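Local coordinates for putative aliphatic sulfonates-binding protein (Escherichia coli, PDB 2X26) that serves as the putative periplasmic binding protein of a transport system for aliphatic sulfonates, at residues K27-S32 with L206-E211. Residues are numbered along the deposited sequence; the frame is centred on the assembly and turned at random.
Sequences KRYPES and LATFSE
NH1 of R28 is shared by two acceptors: OE2 of E211 takes a nearly straight bond from NH1 at 2.8 Å, and T208 OG1, 2.9 Å from NH1, a weak, strongly bent one. Beside it, R28 NH2 reaches E211 OE1 at 2.6 Å, completing an end-on salt bridge with one nitrogen to each oxygen. Both oxygens lie close to the guanidinium plane, but the two flat groups are turned 37° apart, and the nitrogens approach from above the carboxylate plane. R28 reaches across to helix 199-218 because its chain runs extended from CG to NE (chi3 -173°). T208 meets the guanidinium from above: CG2 lies over one face, offset toward its rim, 3.8 Å from NH1, while OG1 also bonds back to the carbonyl of G204, one turn earlier in its own helix. Replacing T208 by alanine removes both OG1 and CG2, which would probably cost NH1 its weak second bond and take a methyl from the rim of that face. Nearby, Y29 turns its ring edge toward T208 OG1 and meets F201 edge-to-face. The contact illustrates how an exposed salt bridge beside a buried threonine joins two helices, here the C-terminal end of helix 24-28 and helix 199-218, in a periplasmic binding protein fold.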
loop_
_atom_site.group_PDB
_atom_site.type_symbol
_atom_site.label_atom_id
_atom_site.label_comp_id
_atom_site.label_asym_id
_atom_site.label_seq_id
_atom_site.Cartn_x
_atom_site.Cartn_y
_atom_site.Cartn_z
ATOM N N LYS A 27 -4.009 -16.241 -17.019
ATOM C CA LYS A 27 -5.026 -16.551 -17.999
ATOM C C LYS A 27 -5.236 -15.382 -18.961
ATOM O O LYS A 27 -5.418 -15.606 -20.165
ATOM C CB LYS A 27 -6.328 -16.897 -17.295
ATOM C CG LYS A 27 -6.268 -18.200 -16.531
ATOM C CD LYS A 27 -7.639 -18.543 -15.952
ATOM C CE LYS A 27 -7.997 -17.722 -14.716
ATOM N NZ LYS A 27 -9.485 -17.530 -14.491
ATOM N N ARG A 28 -5.175 -14.121 -18.450
ATOM C CA ARG A 28 -5.417 -12.984 -19.356
ATOM C C ARG A 28 -4.311 -12.651 -20.314
ATOM O O ARG A 28 -4.579 -12.177 -21.416
ATOM C CB ARG A 28 -5.766 -11.724 -18.619
ATOM C CG ARG A 28 -7.056 -11.876 -17.995
ATOM C CD ARG A 28 -7.487 -10.623 -17.373
ATOM N NE ARG A 28 -8.690 -10.941 -16.655
ATOM C CZ ARG A 28 -9.435 -10.040 -16.053
ATOM N NH1 ARG A 28 -9.061 -8.767 -16.088
ATOM N NH2 ARG A 28 -10.534 -10.427 -15.424
ATOM N N TYR A 29 -3.081 -12.894 -19.891
ATOM C CA TYR A 29 -1.894 -12.611 -20.648
ATOM C C TYR A 29 -1.054 -13.945 -20.831
ATOM O O TYR A 29 0.014 -14.096 -20.243
ATOM C CB TYR A 29 -1.102 -11.536 -19.920
ATOM C CG TYR A 29 -1.923 -10.287 -19.693
ATOM C CD1 TYR A 29 -2.136 -9.376 -20.736
ATOM C CD2 TYR A 29 -2.497 -10.008 -18.447
ATOM C CE1 TYR A 29 -2.922 -8.206 -20.534
ATOM C CE2 TYR A 29 -3.292 -8.847 -18.251
ATOM C CZ TYR A 29 -3.465 -7.944 -19.300
ATOM O OH TYR A 29 -4.229 -6.784 -19.153
ATOM N N PRO A 30 -1.557 -14.884 -21.636
ATOM C CA PRO A 30 -0.858 -16.181 -21.757
ATOM C C PRO A 30 0.510 -16.071 -22.422
ATOM O O PRO A 30 1.292 -17.015 -22.412
ATOM C CB PRO A 30 -1.798 -17.016 -22.640
ATOM C CG PRO A 30 -2.757 -16.055 -23.270
ATOM C CD PRO A 30 -2.845 -14.869 -22.363
ATOM N N GLU A 31 0.802 -14.907 -22.977
ATOM C CA GLU A 31 2.017 -14.675 -23.697
ATOM C C GLU A 31 3.082 -13.985 -22.870
ATOM O O GLU A 31 4.190 -13.731 -23.353
ATOM C CB GLU A 31 1.653 -13.812 -24.891
ATOM C CG GLU A 31 2.684 -13.665 -25.879
ATOM C CD GLU A 31 2.110 -13.587 -27.273
ATOM O OE1 GLU A 31 0.848 -13.479 -27.440
ATOM O OE2 GLU A 31 2.943 -13.643 -28.185
ATOM N N SER A 32 2.766 -13.694 -21.618
ATOM C CA SER A 32 3.720 -13.067 -20.741
ATOM C C SER A 32 4.018 -14.053 -19.683
ATOM O O SER A 32 3.119 -14.805 -19.229
ATOM C CB SER A 32 3.155 -11.805 -20.085
ATOM O OG SER A 32 2.773 -10.862 -21.089
ATOM N N LEU A 206 -3.598 -3.461 -13.778
ATOM C CA LEU A 206 -4.201 -2.793 -12.620
ATOM C C LEU A 206 -5.716 -3.021 -12.590
ATOM O O LEU A 206 -6.275 -3.292 -11.517
ATOM C CB LEU A 206 -3.863 -1.296 -12.608
ATOM C CG LEU A 206 -2.350 -0.986 -12.484
ATOM C CD1 LEU A 206 -2.091 0.504 -12.574
ATOM C CD2 LEU A 206 -1.764 -1.538 -11.227
ATOM N N ALA A 207 -6.341 -3.001 -13.746
ATOM C CA ALA A 207 -7.781 -3.207 -13.827
ATOM C C ALA A 207 -8.125 -4.610 -13.347
ATOM O O ALA A 207 -9.133 -4.792 -12.625
ATOM C CB ALA A 207 -8.248 -2.986 -15.275
ATOM N N THR A 208 -7.245 -5.583 -13.678
ATOM C CA THR A 208 -7.355 -6.957 -13.199
ATOM C C THR A 208 -7.236 -7.038 -11.670
ATOM O O THR A 208 -8.000 -7.752 -11.042
ATOM C CB THR A 208 -6.284 -7.852 -13.825
ATOM O OG1 THR A 208 -6.442 -7.855 -15.243
ATOM C CG2 THR A 208 -6.476 -9.283 -13.380
ATOM N N PHE A 209 -6.292 -6.313 -11.061
ATOM C CA PHE A 209 -6.201 -6.319 -9.579
ATOM C C PHE A 209 -7.459 -5.735 -8.961
ATOM O O PHE A 209 -7.899 -6.163 -7.896
ATOM C CB PHE A 209 -5.021 -5.502 -9.056
ATOM C CG PHE A 209 -3.673 -6.001 -9.518
ATOM C CD1 PHE A 209 -3.427 -7.346 -9.724
ATOM C CD2 PHE A 209 -2.621 -5.093 -9.660
ATOM C CE1 PHE A 209 -2.141 -7.788 -10.132
ATOM C CE2 PHE A 209 -1.324 -5.503 -10.007
ATOM C CZ PHE A 209 -1.089 -6.847 -10.279
ATOM N N SER A 210 -8.007 -4.714 -9.594
ATOM C CA SER A 210 -9.254 -4.116 -9.035
ATOM C C SER A 210 -10.435 -5.123 -9.138
ATOM O O SER A 210 -11.250 -5.207 -8.201
ATOM C CB SER A 210 -9.558 -2.770 -9.726
ATOM O OG SER A 210 -10.743 -2.218 -9.165
ATOM N N GLU A 211 -10.544 -5.856 -10.244
ATOM C CA GLU A 211 -11.562 -6.931 -10.376
ATOM C C GLU A 211 -11.348 -8.007 -9.305
ATOM O O GLU A 211 -12.296 -8.557 -8.732
ATOM C CB GLU A 211 -11.495 -7.621 -11.735
ATOM C CG GLU A 211 -11.904 -6.779 -12.905
ATOM C CD GLU A 211 -11.714 -7.536 -14.211
ATOM O OE1 GLU A 211 -12.203 -8.691 -14.323
ATOM O OE2 GLU A 211 -11.038 -7.003 -15.114
#